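PDB 3ZTV: NAD nucleotidase from Haemophilus influenzae, which degrades NAD to adenosine and nicotinamide riboside in the periplasm, acting both as an NAD pyrophosphatase and as a 5'-nucleotidase on NMN and AMP. Local coordinates for residues 14-19 with 58-63; 63-68 with 93-98; 387-392 with 560-565; 392-397 with 547-552. All coordinates share one frame; numbering follows the deposited sequence.

Contact 1. Residues 14-19 with 58-63; sequences SILHIN and KKYKNP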
loop_
_atom_site.group_PDB
_atom_site.type_symbol
_atom_site.label_atom_id
_atom_site.label_comp_id
_atom_site.label_asym_id
_atom_site.label_seq_id
_atom_site.Cartn_x
_atom_site.Cartn_y
_atom_site.Cartn_z
ATOM N N SER A 14 -31.057 -10.024 -7.034
ATOM C CA SER A 14 -31.771 -9.586 -5.837
ATOM C C SER A 14 -30.874 -9.777 -4.611
ATOM O O SER A 14 -30.806 -10.865 -4.043
ATOM C CB SER A 14 -33.092 -10.347 -5.681
ATOM O OG SER A 14 -33.926 -10.069 -6.797
ATOM N N ILE A 15 -30.172 -8.718 -4.221
ATOM C CA ILE A 15 -29.241 -8.792 -3.097
ATOM C C ILE A 15 -29.994 -8.664 -1.768
ATOM O O ILE A 15 -30.778 -7.744 -1.572
ATOM C CB ILE A 15 -28.153 -7.716 -3.223
ATOM C CG1 ILE A 15 -27.456 -7.844 -4.587
ATOM C CG2 ILE A 15 -27.162 -7.814 -2.070
ATOM C CD1 ILE A 15 -26.445 -6.768 -4.852
ATOM N N LEU A 16 -29.740 -9.610 -0.875
ATOM C CA LEU A 16 -30.341 -9.649 0.463
ATOM C C LEU A 16 -29.189 -9.791 1.440
ATOM O O LEU A 16 -28.373 -10.713 1.302
ATOM C CB LEU A 16 -31.281 -10.847 0.587
ATOM C CG LEU A 16 -32.496 -10.823 -0.351
ATOM C CD1 LEU A 16 -33.181 -12.186 -0.412
ATOM C CD2 LEU A 16 -33.481 -9.752 0.095
ATOM N N HIS A 17 -29.072 -8.880 2.403
ATOM C CA HIS A 17 -27.850 -8.846 3.193
ATOM C C HIS A 17 -28.050 -8.400 4.641
ATOM O O HIS A 17 -28.960 -7.625 4.966
ATOM C CB HIS A 17 -26.814 -7.957 2.496
ATOM C CG HIS A 17 -27.169 -6.507 2.495
ATOM N ND1 HIS A 17 -28.066 -5.941 1.613
ATOM C CD2 HIS A 17 -26.719 -5.499 3.270
ATOM C CE1 HIS A 17 -28.164 -4.646 1.863
ATOM N NE2 HIS A 17 -27.351 -4.354 2.863
ATOM N N ILE A 18 -27.199 -8.939 5.513
ATOM C CA ILE A 18 -27.052 -8.452 6.889
ATOM C C ILE A 18 -25.566 -8.249 7.205
ATOM O O ILE A 18 -24.683 -8.683 6.434
ATOM C CB ILE A 18 -27.674 -9.403 7.962
ATOM C CG1 ILE A 18 -26.840 -10.671 8.198
ATOM C CG2 ILE A 18 -29.098 -9.775 7.602
ATOM C CD1 ILE A 18 -27.248 -11.430 9.480
ATOM N N ASN A 19 -25.271 -7.634 8.350
ATOM C CA ASN A 19 -23.883 -7.437 8.767
ATOM C C ASN A 19 -23.841 -7.200 10.264
ATOM O O ASN A 19 -24.813 -6.721 10.854
ATOM C CB ASN A 19 -23.261 -6.229 8.059
ATOM C CG ASN A 19 -24.008 -4.941 8.362
ATOM O OD1 ASN A 19 -23.631 -4.164 9.257
ATOM N ND2 ASN A 19 -25.080 -4.707 7.627
ATOM N N LYS A 58 -37.490 -16.408 -1.866
ATOM C CA LYS A 58 -38.435 -17.172 -2.684
ATOM C C LYS A 58 -39.317 -16.264 -3.540
ATOM O O LYS A 58 -39.853 -16.698 -4.559
ATOM C CB LYS A 58 -39.292 -18.091 -1.818
ATOM C CG LYS A 58 -40.472 -17.424 -1.172
ATOM C CD LYS A 58 -41.021 -18.295 -0.062
ATOM C CE LYS A 58 -42.418 -17.870 0.335
ATOM N NZ LYS A 58 -42.688 -18.191 1.741
ATOM N N LYS A 59 -39.445 -15.006 -3.126
ATOM C CA LYS A 59 -40.274 -14.015 -3.802
ATOM C C LYS A 59 -39.571 -13.360 -4.996
ATOM O O LYS A 59 -40.212 -12.968 -5.971
ATOM C CB LYS A 59 -40.692 -12.932 -2.799
ATOM C CG LYS A 59 -41.423 -11.760 -3.422
ATOM C CD LYS A 59 -41.852 -10.751 -2.376
ATOM C CE LYS A 59 -42.619 -9.616 -3.021
ATOM N NZ LYS A 59 -43.158 -8.663 -2.018
ATOM N N TYR A 60 -38.248 -13.243 -4.906
ATOM C CA TYR A 60 -37.452 -12.490 -5.872
ATOM C C TYR A 60 -36.629 -13.404 -6.764
ATOM O O TYR A 60 -36.149 -14.446 -6.321
ATOM C CB TYR A 60 -36.470 -11.586 -5.138
ATOM C CG TYR A 60 -37.063 -10.508 -4.267
ATOM C CD1 TYR A 60 -38.202 -9.803 -4.645
ATOM C CD2 TYR A 60 -36.455 -10.175 -3.062
ATOM C CE1 TYR A 60 -38.720 -8.798 -3.838
ATOM C CE2 TYR A 60 -36.957 -9.180 -2.258
ATOM C CZ TYR A 60 -38.086 -8.495 -2.644
ATOM O OH TYR A 60 -38.581 -7.506 -1.842
ATOM N N LYS A 61 -36.434 -12.985 -8.009
ATOM C CA LYS A 61 -35.587 -13.723 -8.937
ATOM C C LYS A 61 -34.100 -13.491 -8.660
ATOM O O LYS A 61 -33.670 -12.380 -8.323
ATOM C CB LYS A 61 -35.916 -13.330 -10.376
ATOM C CG LYS A 61 -35.576 -11.888 -10.705
ATOM C CD LYS A 61 -35.914 -11.559 -12.151
ATOM C CE LYS A 61 -35.525 -10.130 -12.493
ATOM N NZ LYS A 61 -35.878 -9.770 -13.895
ATOM N N ASN A 62 -33.315 -14.550 -8.809
ATOM C CA ASN A 62 -31.865 -14.462 -8.655
ATOM C C ASN A 62 -31.392 -13.860 -7.331
ATOM O O ASN A 62 -30.614 -12.909 -7.318
ATOM C CB ASN A 62 -31.254 -13.711 -9.842
ATOM C CG ASN A 62 -31.584 -14.369 -11.166
ATOM O OD1 ASN A 62 -31.726 -15.592 -11.237
ATOM N ND2 ASN A 62 -31.719 -13.565 -12.217
ATOM N N PRO A 63 -31.834 -14.437 -6.200
ATOM C CA PRO A 63 -31.391 -13.895 -4.912
ATOM C C PRO A 63 -29.920 -14.207 -4.627
ATOM O O PRO A 63 -29.413 -15.277 -4.971
ATOM C CB PRO A 63 -32.304 -14.605 -3.899
ATOM C CG PRO A 63 -32.681 -15.885 -4.561
ATOM C CD PRO A 63 -32.742 -15.590 -6.043
#
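Ser14 meets the turn ahead of Pro63 with both its backbone and its side chain. Its amide gives an almost straight bond, 170° at the hydrogen, from Ser14 N to Asn62 O at 2.9 Å. Ser14 OG donates to the preceding carbonyl, Lys61 O, over 2.8 Å, so two successive carbonyls of the turn are held by one serine. With OG beside its own backbone N (chi1 -62°), the hydroxyl comes to lie against Tyr60 as well, 3.4 Å from Tyr60 CB. Along the same strand edge, Ser14 O receives a CA-H...O contact from Pro63 CA at 3.2 Å. Leu16 divides its methyls: Leu16 CD2 sits at the ring edge of Tyr60, 4.2 Å from Tyr60 CE2, while CD1 comes near Pro63 CB. Further out, Tyr60 OH is hydrogen-bonded to Asp273, Arg288 makes a cation-pi contact with the same ring, and Asn62 ND2 bonds to Glu12 O. Ser14 and Pro63 are a parallel bridge pair, and strand 11-18, helix 46-59 and strand 63-67 form a beta-alpha-beta crossover, with strands 28-34 and 37-43 inserted before the helix, within the calcineurin-like metallophosphoesterase domain.

Contact 2. Residues 63-68 with 93-98; sequences PLVLHA and GNFHYF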
loop_
_atom_site.group_PDB
_atom_site.type_symbol
_atom_site.label_atom_id
_atom_site.label_comp_id
_atom_site.label_asym_id
_atom_site.label_seq_id
_atom_site.Cartn_x
_atom_site.Cartn_y
_atom_site.Cartn_z
ATOM N N PRO A 63 -31.834 -14.437 -6.200
ATOM C CA PRO A 63 -31.391 -13.895 -4.912
ATOM C C PRO A 63 -29.920 -14.207 -4.627
ATOM O O PRO A 63 -29.413 -15.277 -4.971
ATOM C CB PRO A 63 -32.304 -14.605 -3.899
ATOM C CG PRO A 63 -32.681 -15.885 -4.561
ATOM C CD PRO A 63 -32.742 -15.590 -6.043
ATOM N N LEU A 64 -29.253 -13.247 -3.993
ATOM C CA LEU A 64 -27.871 -13.399 -3.538
ATOM C C LEU A 64 -27.853 -12.990 -2.069
ATOM O O LEU A 64 -28.079 -11.816 -1.750
ATOM C CB LEU A 64 -26.958 -12.498 -4.367
ATOM C CG LEU A 64 -25.482 -12.437 -3.972
ATOM C CD1 LEU A 64 -24.833 -13.808 -4.150
ATOM C CD2 LEU A 64 -24.739 -11.382 -4.774
ATOM N N VAL A 65 -27.594 -13.950 -1.183
ATOM C CA VAL A 65 -27.799 -13.760 0.246
ATOM C C VAL A 65 -26.450 -13.653 0.945
ATOM O O VAL A 65 -25.652 -14.587 0.898
ATOM C CB VAL A 65 -28.659 -14.903 0.819
ATOM C CG1 VAL A 65 -28.949 -14.674 2.290
ATOM C CG2 VAL A 65 -29.966 -15.017 0.032
ATOM N N LEU A 66 -26.196 -12.505 1.577
ATOM C CA LEU A 66 -24.842 -12.146 2.021
ATOM C C LEU A 66 -24.759 -11.718 3.481
ATOM O O LEU A 66 -25.686 -11.094 4.022
ATOM C CB LEU A 66 -24.304 -10.995 1.168
ATOM C CG LEU A 66 -24.357 -11.172 -0.350
ATOM C CD1 LEU A 66 -23.987 -9.859 -1.033
ATOM C CD2 LEU A 66 -23.464 -12.310 -0.823
ATOM N N HIS A 67 -23.620 -12.033 4.098
ATOM C CA HIS A 67 -23.307 -11.586 5.456
ATOM C C HIS A 67 -21.966 -10.841 5.427
ATOM O O HIS A 67 -20.934 -11.421 5.070
ATOM C CB HIS A 67 -23.233 -12.782 6.400
ATOM C CG HIS A 67 -23.164 -12.410 7.850
ATOM N ND1 HIS A 67 -22.233 -11.529 8.367
ATOM C CD2 HIS A 67 -23.922 -12.815 8.894
ATOM C CE1 HIS A 67 -22.437 -11.400 9.669
ATOM N NE2 HIS A 67 -23.446 -12.181 10.016
ATOM N N ALA A 68 -21.975 -9.546 5.739
ATOM C CA ALA A 68 -20.771 -8.726 5.595
ATOM C C ALA A 68 -19.817 -8.675 6.806
ATOM O O ALA A 68 -19.036 -7.719 6.929
ATOM C CB ALA A 68 -21.138 -7.312 5.143
ATOM N N GLY A 93 -29.787 -20.058 7.821
ATOM C CA GLY A 93 -30.162 -19.009 6.894
ATOM C C GLY A 93 -29.704 -19.237 5.464
ATOM O O GLY A 93 -30.095 -18.491 4.565
ATOM N N ASN A 94 -28.864 -20.249 5.248
ATOM C CA ASN A 94 -28.398 -20.578 3.900
ATOM C C ASN A 94 -27.872 -19.368 3.125
ATOM O O ASN A 94 -28.204 -19.157 1.955
ATOM C CB ASN A 94 -29.498 -21.298 3.113
ATOM C CG ASN A 94 -29.806 -22.666 3.678
ATOM O OD1 ASN A 94 -30.882 -22.896 4.234
ATOM N ND2 ASN A 94 -28.855 -23.580 3.554
ATOM N N PHE A 95 -27.044 -18.572 3.792
ATOM C CA PHE A 95 -26.307 -17.507 3.118
ATOM C C PHE A 95 -25.451 -18.070 1.982
ATOM O O PHE A 95 -24.911 -19.174 2.095
ATOM C CB PHE A 95 -25.393 -16.809 4.124
ATOM C CG PHE A 95 -26.131 -16.003 5.148
ATOM C CD1 PHE A 95 -26.610 -16.581 6.319
ATOM C CD2 PHE A 95 -26.344 -14.661 4.940
ATOM C CE1 PHE A 95 -27.300 -15.820 7.253
ATOM C CE2 PHE A 95 -27.033 -13.901 5.871
ATOM C CZ PHE A 95 -27.508 -14.484 7.025
ATOM N N HIS A 96 -25.304 -17.315 0.903
ATOM C CA HIS A 96 -24.377 -17.708 -0.156
ATOM C C HIS A 96 -22.916 -17.419 0.194
ATOM O O HIS A 96 -22.021 -18.191 -0.163
ATOM C CB HIS A 96 -24.710 -16.998 -1.467
ATOM C CG HIS A 96 -26.044 -17.363 -2.035
ATOM N ND1 HIS A 96 -26.338 -18.609 -2.545
ATOM C CD2 HIS A 96 -27.163 -16.621 -2.187
ATOM C CE1 HIS A 96 -27.590 -18.619 -2.973
ATOM N NE2 HIS A 96 -28.107 -17.420 -2.781
ATOM N N TYR A 97 -22.673 -16.284 0.855
ATOM C CA TYR A 97 -21.310 -15.870 1.209
ATOM C C TYR A 97 -21.258 -15.087 2.503
ATOM O O TYR A 97 -22.189 -14.343 2.824
ATOM C CB TYR A 97 -20.673 -15.009 0.105
ATOM C CG TYR A 97 -20.680 -15.657 -1.266
ATOM C CD1 TYR A 97 -19.723 -16.603 -1.616
ATOM C CD2 TYR A 97 -21.642 -15.323 -2.218
ATOM C CE1 TYR A 97 -19.737 -17.207 -2.861
ATOM C CE2 TYR A 97 -21.657 -15.924 -3.465
ATOM C CZ TYR A 97 -20.704 -16.855 -3.782
ATOM O OH TYR A 97 -20.734 -17.436 -5.027
ATOM N N PHE A 98 -20.150 -15.260 3.221
ATOM C CA PHE A 98 -19.821 -14.546 4.452
ATOM C C PHE A 98 -18.418 -13.991 4.251
ATOM O O PHE A 98 -17.546 -14.697 3.723
ATOM C CB PHE A 98 -19.812 -15.562 5.598
ATOM C CG PHE A 98 -19.253 -15.057 6.917
ATOM C CD1 PHE A 98 -19.842 -14.014 7.612
ATOM C CD2 PHE A 98 -18.166 -15.704 7.495
ATOM C CE1 PHE A 98 -19.328 -13.592 8.836
ATOM C CE2 PHE A 98 -17.666 -15.295 8.712
ATOM C CZ PHE A 98 -18.246 -14.251 9.391
#
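Strands 63-67 and 97-99 run parallel here, with Leu66 bridged to Tyr97 and His67 to Phe98; His67 N bonds to Tyr97 O at 3.0 Å, and Val65 O takes His96 N at 2.8 Å plus a weak second bond from Tyr97 N. The side chains of His67 and Phe98 leave neighbouring strands in the same direction, yet their rings are turned almost perpendicular (80°), the edge of Phe98 directed at the imidazole face. The imidazole in turn puts its own edge toward the face of Phe95, centroids 5.7 Å apart, which makes the three an aromatic cluster. Both His67 and Phe98 hold CG anti to the backbone N (chi1 -169° and 170°), which brings the rings together. Val65 CG1 crosses to Phe95 CD2 at 3.7 Å. On the face carrying Leu66 and Tyr97, Leu66 CD2 and Leu64 CD1 both come to the edge of the tyrosine ring, at Tyr97 CD2 (3.8 Å) and Tyr97 CE2 (3.9 Å). His67 NE2 is bonded to His21 ND1, next in sequence to the zinc ligands Asp20 and His22, and Tyr97 OH to Asp144. Phe95 packs on Leu53 of helix 46-59 and Ile18 of strand 11-18, while Leu66 and Tyr97 rest on Leu201 of strand 198-203.

Contact 3. Residues 387-392 with 560-565; sequences ATRFIA and EAYTSS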
loop_
_atom_site.group_PDB
_atom_site.type_symbol
_atom_site.label_atom_id
_atom_site.label_comp_id
_atom_site.label_asym_id
_atom_site.label_seq_id
_atom_site.Cartn_x
_atom_site.Cartn_y
_atom_site.Cartn_z
ATOM N N ALA A 387 -12.757 -1.112 43.333
ATOM C CA ALA A 387 -13.529 -1.853 42.339
ATOM C C ALA A 387 -13.529 -1.148 40.980
ATOM O O ALA A 387 -13.507 -1.807 39.943
ATOM C CB ALA A 387 -14.955 -2.110 42.830
ATOM N N THR A 388 -13.529 0.183 40.986
ATOM C CA THR A 388 -13.456 0.937 39.734
ATOM C C THR A 388 -12.095 0.766 39.055
ATOM O O THR A 388 -12.018 0.620 37.831
ATOM C CB THR A 388 -13.778 2.426 39.940
ATOM O OG1 THR A 388 -15.090 2.548 40.501
ATOM C CG2 THR A 388 -13.734 3.169 38.612
ATOM N N ARG A 389 -11.018 0.777 39.842
ATOM C CA ARG A 389 -9.694 0.465 39.299
ATOM C C ARG A 389 -9.700 -0.922 38.648
ATOM O O ARG A 389 -9.161 -1.106 37.557
ATOM C CB ARG A 389 -8.607 0.576 40.380
ATOM C CG ARG A 389 -7.183 0.340 39.888
ATOM C CD ARG A 389 -6.740 -1.092 40.121
ATOM N NE ARG A 389 -5.422 -1.381 39.555
ATOM C CZ ARG A 389 -4.297 -1.477 40.259
ATOM N NH1 ARG A 389 -4.303 -1.296 41.573
ATOM N NH2 ARG A 389 -3.158 -1.756 39.642
ATOM N N PHE A 390 -10.322 -1.892 39.310
ATOM C CA PHE A 390 -10.472 -3.228 38.747
ATOM C C PHE A 390 -11.157 -3.186 37.372
ATOM O O PHE A 390 -10.678 -3.784 36.404
ATOM C CB PHE A 390 -11.280 -4.093 39.714
ATOM C CG PHE A 390 -11.294 -5.551 39.367
ATOM C CD1 PHE A 390 -10.403 -6.071 38.449
ATOM C CD2 PHE A 390 -12.194 -6.408 39.981
ATOM C CE1 PHE A 390 -10.418 -7.409 38.135
ATOM C CE2 PHE A 390 -12.214 -7.751 39.670
ATOM C CZ PHE A 390 -11.322 -8.254 38.745
ATOM N N ILE A 391 -12.287 -2.492 37.292
ATOM C CA ILE A 391 -12.995 -2.396 36.023
ATOM C C ILE A 391 -12.109 -1.733 34.966
ATOM O O ILE A 391 -12.063 -2.176 33.815
ATOM C CB ILE A 391 -14.350 -1.669 36.164
ATOM C CG1 ILE A 391 -15.271 -2.453 37.107
ATOM C CG2 ILE A 391 -15.000 -1.499 34.797
ATOM C CD1 ILE A 391 -15.438 -3.888 36.722
ATOM N N ALA A 392 -11.388 -0.683 35.351
ATOM C CA ALA A 392 -10.453 -0.049 34.421
ATOM C C ALA A 392 -9.400 -1.041 33.924
ATOM O O ALA A 392 -9.033 -1.023 32.747
ATOM C CB ALA A 392 -9.797 1.180 35.048
ATOM N N GLU A 560 -5.793 -12.427 42.937
ATOM C CA GLU A 560 -5.656 -11.817 44.253
ATOM C C GLU A 560 -6.110 -10.365 44.156
ATOM O O GLU A 560 -5.619 -9.609 43.320
ATOM C CB GLU A 560 -4.199 -11.883 44.713
ATOM C CG GLU A 560 -3.947 -11.249 46.069
ATOM C CD GLU A 560 -4.497 -12.080 47.208
ATOM O OE1 GLU A 560 -4.576 -13.319 47.060
ATOM O OE2 GLU A 560 -4.860 -11.497 48.250
ATOM N N ALA A 561 -7.057 -9.982 45.005
ATOM C CA ALA A 561 -7.676 -8.661 44.929
ATOM C C ALA A 561 -6.672 -7.514 45.020
ATOM O O ALA A 561 -5.712 -7.579 45.789
ATOM C CB ALA A 561 -8.736 -8.513 46.009
ATOM N N TYR A 562 -6.905 -6.465 44.232
ATOM C CA TYR A 562 -6.139 -5.228 44.347
ATOM C C TYR A 562 -6.374 -4.616 45.720
ATOM O O TYR A 562 -7.456 -4.751 46.287
ATOM C CB TYR A 562 -6.575 -4.216 43.282
ATOM C CG TYR A 562 -6.243 -4.603 41.860
ATOM C CD1 TYR A 562 -4.929 -4.801 41.461
ATOM C CD2 TYR A 562 -7.244 -4.743 40.906
ATOM C CE1 TYR A 562 -4.623 -5.147 40.156
ATOM C CE2 TYR A 562 -6.946 -5.083 39.598
ATOM C CZ TYR A 562 -5.635 -5.286 39.229
ATOM O OH TYR A 562 -5.322 -5.629 37.930
ATOM N N THR A 563 -5.359 -3.935 46.245
ATOM C CA THR A 563 -5.489 -3.239 47.518
ATOM C C THR A 563 -5.311 -1.731 47.353
ATOM O O THR A 563 -5.319 -0.985 48.334
ATOM C CB THR A 563 -4.474 -3.753 48.549
ATOM O OG1 THR A 563 -3.151 -3.629 48.012
ATOM C CG2 THR A 563 -4.754 -5.212 48.886
ATOM N N SER A 564 -5.147 -1.287 46.111
ATOM C CA SER A 564 -5.030 0.138 45.834
ATOM C C SER A 564 -5.783 0.511 44.559
ATOM O O SER A 564 -6.016 -0.336 43.693
ATOM C CB SER A 564 -3.564 0.552 45.737
ATOM O OG SER A 564 -2.919 -0.137 44.686
ATOM N N SER A 565 -6.155 1.780 44.450
ATOM C CA SER A 565 -7.041 2.228 43.383
ATOM C C SER A 565 -6.358 3.079 42.312
ATOM O O SER A 565 -7.039 3.630 41.447
ATOM C CB SER A 565 -8.172 3.047 43.988
ATOM O OG SER A 565 -7.649 4.243 44.544
#
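Arg389 and Tyr562 form a cation-pi stack that fastens helix 386-396 of the C-terminal nucleotidase domain to the loop between strands 558-560 and 567-570. The guanidinium is stacked on the phenol ring, the two planes only 8° apart, with Arg389 CZ 3.8 Å from the centroid of the Tyr562 ring and over its face. The aliphatic part joins in: Arg389 CD makes a CH-pi contact over the same face, 4.0 Å from the Tyr562 centroid. The arginine leaves the helix with CG anti to the backbone N and then bends sharply at chi2 (-96°), and this turn brings CD and the guanidinium over the ring face. Nearer the helix, Arg389 CB and CG run past the carbonyl of Ser565, with CB 3.6 Å from Ser565 O. The guanidinium is also fixed at its rim, since Glu393 forms a salt bridge with NE from one helical turn on; with the bond to the loop, this should hold the group against rotation. Tyr562 has a further neighbour in Phe390, whose CD1 touches Tyr562 CE2 at 3.8 Å near the plane of the tyrosine ring. Phe559 packs edge-to-face with Tyr562 and Phe552 also touches it. The hydrogen bond to the loop runs from Arg389 NH1 to Ser564 O at 2.9 Å; the oxygen lies in the guanidinium plane, while NH1 stands well above the plane of the carbonyl.

Contact 4. Residues 392-397 with 547-552; sequences AETMYN and ESFIKF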
loop_
_atom_site.group_PDB
_atom_site.type_symbol
_atom_site.label_atom_id
_atom_site.label_comp_id
_atom_site.label_asym_id
_atom_site.label_seq_id
_atom_site.Cartn_x
_atom_site.Cartn_y
_atom_site.Cartn_z
ATOM N N ALA A 392 -11.388 -0.683 35.351
ATOM C CA ALA A 392 -10.453 -0.049 34.421
ATOM C C ALA A 392 -9.400 -1.041 33.924
ATOM O O ALA A 392 -9.033 -1.023 32.747
ATOM C CB ALA A 392 -9.797 1.180 35.048
ATOM N N GLU A 393 -8.931 -1.915 34.807
ATOM C CA GLU A 393 -7.970 -2.950 34.404
ATOM C C GLU A 393 -8.560 -3.939 33.388
ATOM O O GLU A 393 -7.856 -4.398 32.490
ATOM C CB GLU A 393 -7.405 -3.703 35.618
ATOM C CG GLU A 393 -6.635 -2.832 36.612
ATOM C CD GLU A 393 -5.214 -2.498 36.172
ATOM O OE1 GLU A 393 -4.748 -3.009 35.129
ATOM O OE2 GLU A 393 -4.560 -1.708 36.888
ATOM N N THR A 394 -9.845 -4.270 33.525
ATOM C CA THR A 394 -10.473 -5.177 32.562
ATOM C C THR A 394 -10.538 -4.524 31.178
ATOM O O THR A 394 -10.400 -5.193 30.158
ATOM C CB THR A 394 -11.885 -5.649 33.012
ATOM O OG1 THR A 394 -12.828 -4.582 32.891
ATOM C CG2 THR A 394 -11.865 -6.165 34.462
ATOM N N MET A 395 -10.723 -3.211 31.153
ATOM C CA MET A 395 -10.739 -2.459 29.905
ATOM C C MET A 395 -9.335 -2.365 29.296
ATOM O O MET A 395 -9.152 -2.498 28.086
ATOM C CB MET A 395 -11.293 -1.061 30.166
ATOM C CG MET A 395 -12.727 -1.069 30.689
ATOM S SD MET A 395 -13.207 0.395 31.625
ATOM C CE MET A 395 -13.311 1.579 30.296
ATOM N N TYR A 396 -8.349 -2.124 30.151
ATOM C CA TYR A 396 -6.961 -1.989 29.720
ATOM C C TYR A 396 -6.476 -3.276 29.061
ATOM O O TYR A 396 -5.702 -3.248 28.102
ATOM C CB TYR A 396 -6.107 -1.636 30.937
ATOM C CG TYR A 396 -4.624 -1.477 30.693
ATOM C CD1 TYR A 396 -4.087 -0.261 30.283
ATOM C CD2 TYR A 396 -3.756 -2.534 30.911
ATOM C CE1 TYR A 396 -2.721 -0.112 30.082
ATOM C CE2 TYR A 396 -2.398 -2.395 30.718
ATOM C CZ TYR A 396 -1.888 -1.182 30.309
ATOM O OH TYR A 396 -0.529 -1.058 30.117
ATOM N N ASN A 397 -6.962 -4.405 29.558
ATOM C CA ASN A 397 -6.580 -5.717 29.050
ATOM C C ASN A 397 -7.093 -6.039 27.641
ATOM O O ASN A 397 -6.580 -6.943 26.991
ATOM C CB ASN A 397 -7.048 -6.794 30.032
ATOM C CG ASN A 397 -6.778 -8.200 29.537
ATOM O OD1 ASN A 397 -5.635 -8.655 29.523
ATOM N ND2 ASN A 397 -7.837 -8.906 29.145
ATOM N N GLU A 547 -18.328 -8.432 29.085
ATOM C CA GLU A 547 -17.474 -9.384 28.383
ATOM C C GLU A 547 -15.983 -9.121 28.639
ATOM O O GLU A 547 -15.194 -10.059 28.717
ATOM C CB GLU A 547 -17.798 -9.415 26.883
ATOM C CG GLU A 547 -19.214 -9.920 26.576
ATOM C CD GLU A 547 -19.420 -11.385 26.925
ATOM O OE1 GLU A 547 -18.423 -12.119 27.050
ATOM O OE2 GLU A 547 -20.591 -11.810 27.068
ATOM N N SER A 548 -15.608 -7.855 28.801
ATOM C CA SER A 548 -14.231 -7.524 29.185
ATOM C C SER A 548 -13.900 -8.100 30.562
ATOM O O SER A 548 -12.814 -8.648 30.788
ATOM C CB SER A 548 -14.037 -6.008 29.208
ATOM O OG SER A 548 -14.183 -5.448 27.917
ATOM N N PHE A 549 -14.851 -7.985 31.482
ATOM C CA PHE A 549 -14.671 -8.525 32.819
ATOM C C PHE A 549 -14.493 -10.035 32.770
ATOM O O PHE A 549 -13.609 -10.579 33.424
ATOM C CB PHE A 549 -15.833 -8.144 33.732
ATOM C CG PHE A 549 -15.519 -8.317 35.189
ATOM C CD1 PHE A 549 -15.482 -9.578 35.755
ATOM C CD2 PHE A 549 -15.202 -7.225 35.977
ATOM C CE1 PHE A 549 -15.172 -9.745 37.088
ATOM C CE2 PHE A 549 -14.890 -7.389 37.314
ATOM C CZ PHE A 549 -14.874 -8.653 37.865
ATOM N N ILE A 550 -15.320 -10.712 31.977
ATOM C CA ILE A 550 -15.177 -12.153 31.783
ATOM C C ILE A 550 -13.789 -12.538 31.233
ATOM O O ILE A 550 -13.156 -13.473 31.728
ATOM C CB ILE A 550 -16.302 -12.705 30.883
ATOM C CG1 ILE A 550 -17.624 -12.705 31.647
ATOM C CG2 ILE A 550 -15.967 -14.096 30.381
ATOM C CD1 ILE A 550 -18.839 -12.767 30.739
ATOM N N LYS A 551 -13.312 -11.822 30.217
ATOM C CA LYS A 551 -11.967 -12.088 29.691
ATOM C C LYS A 551 -10.892 -11.939 30.768
ATOM O O LYS A 551 -9.940 -12.723 30.832
ATOM C CB LYS A 551 -11.628 -11.139 28.546
ATOM C CG LYS A 551 -12.428 -11.338 27.288
ATOM C CD LYS A 551 -11.863 -10.451 26.191
ATOM C CE LYS A 551 -12.747 -10.467 24.963
ATOM N NZ LYS A 551 -12.178 -9.620 23.875
ATOM N N PHE A 552 -11.021 -10.906 31.590
ATOM C CA PHE A 552 -10.048 -10.654 32.645
ATOM C C PHE A 552 -9.979 -11.827 33.619
ATOM O O PHE A 552 -8.892 -12.278 33.984
ATOM C CB PHE A 552 -10.368 -9.344 33.369
ATOM C CG PHE A 552 -9.348 -8.953 34.403
ATOM C CD1 PHE A 552 -9.455 -9.417 35.701
ATOM C CD2 PHE A 552 -8.292 -8.117 34.078
ATOM C CE1 PHE A 552 -8.524 -9.067 36.660
ATOM C CE2 PHE A 552 -7.359 -7.755 35.035
ATOM C CZ PHE A 552 -7.478 -8.233 36.328
HETATM O O HOH W 1 -10.302 -7.853 29.711
#
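Thr394 drives its CG2 methyl between Phe549 and Phe552 where segments 392-396 and 547-552 of two helices cross at 83°. With chi1 at 73°, CG2 stands anti to the carbonyl carbon and faces the other helix, 3.7 Å from Phe552 CB and 3.8 Å from Phe549 CD2. OG1 falls between backbone N and carbonyl carbon, and bonds back to Ile391 O in its own helix. Phe552, its CG anti to the backbone N (-175°), reaches alongside the first helix until Phe552 CE2 lies 4.1 Å from Glu393 CB. Asn397 CB meets the edge of the Phe552 ring. One water links the backbone carbonyls and the Asn397 amide, donating to Thr394 O (2.7 Å) and Ser548 O (2.8 Å) and accepting from Asn397 ND2 (2.7 Å). Direct contact between the two segments is thus largely apolar, with one three-bonded water as polar bridge; Asn397 OD1 with Lys555 NZ, and Glu398 with Ser548 OG and Lys551 NZ, add polar ties at its border.

In the fold
From the N terminus, strand 11-18 comes first, and contact 1 closes the loop that returns through helix 46-59. Contact 2 opens where contact 1 ends, sharing Pro63, and closes a second loop at strand 97-99; the two are in series and lay down three neighbouring parallel strands of one sheet in the metallophosphoesterase domain. Leu16 O to Leu66 N, a probable hydrogen bond, joins contact 1 to contact 2. The chain then crosses to the other side of the molecule. There 387-392 with 560-565 closes a long loop, and contact 4 nests inside it, both using helix 386-396 and sharing Ala392. Phe390 of contact 3 packs against Phe549 and Phe552 of contact 4. Contacts 2 and 4 remain about 16 Å apart at their nearest atoms.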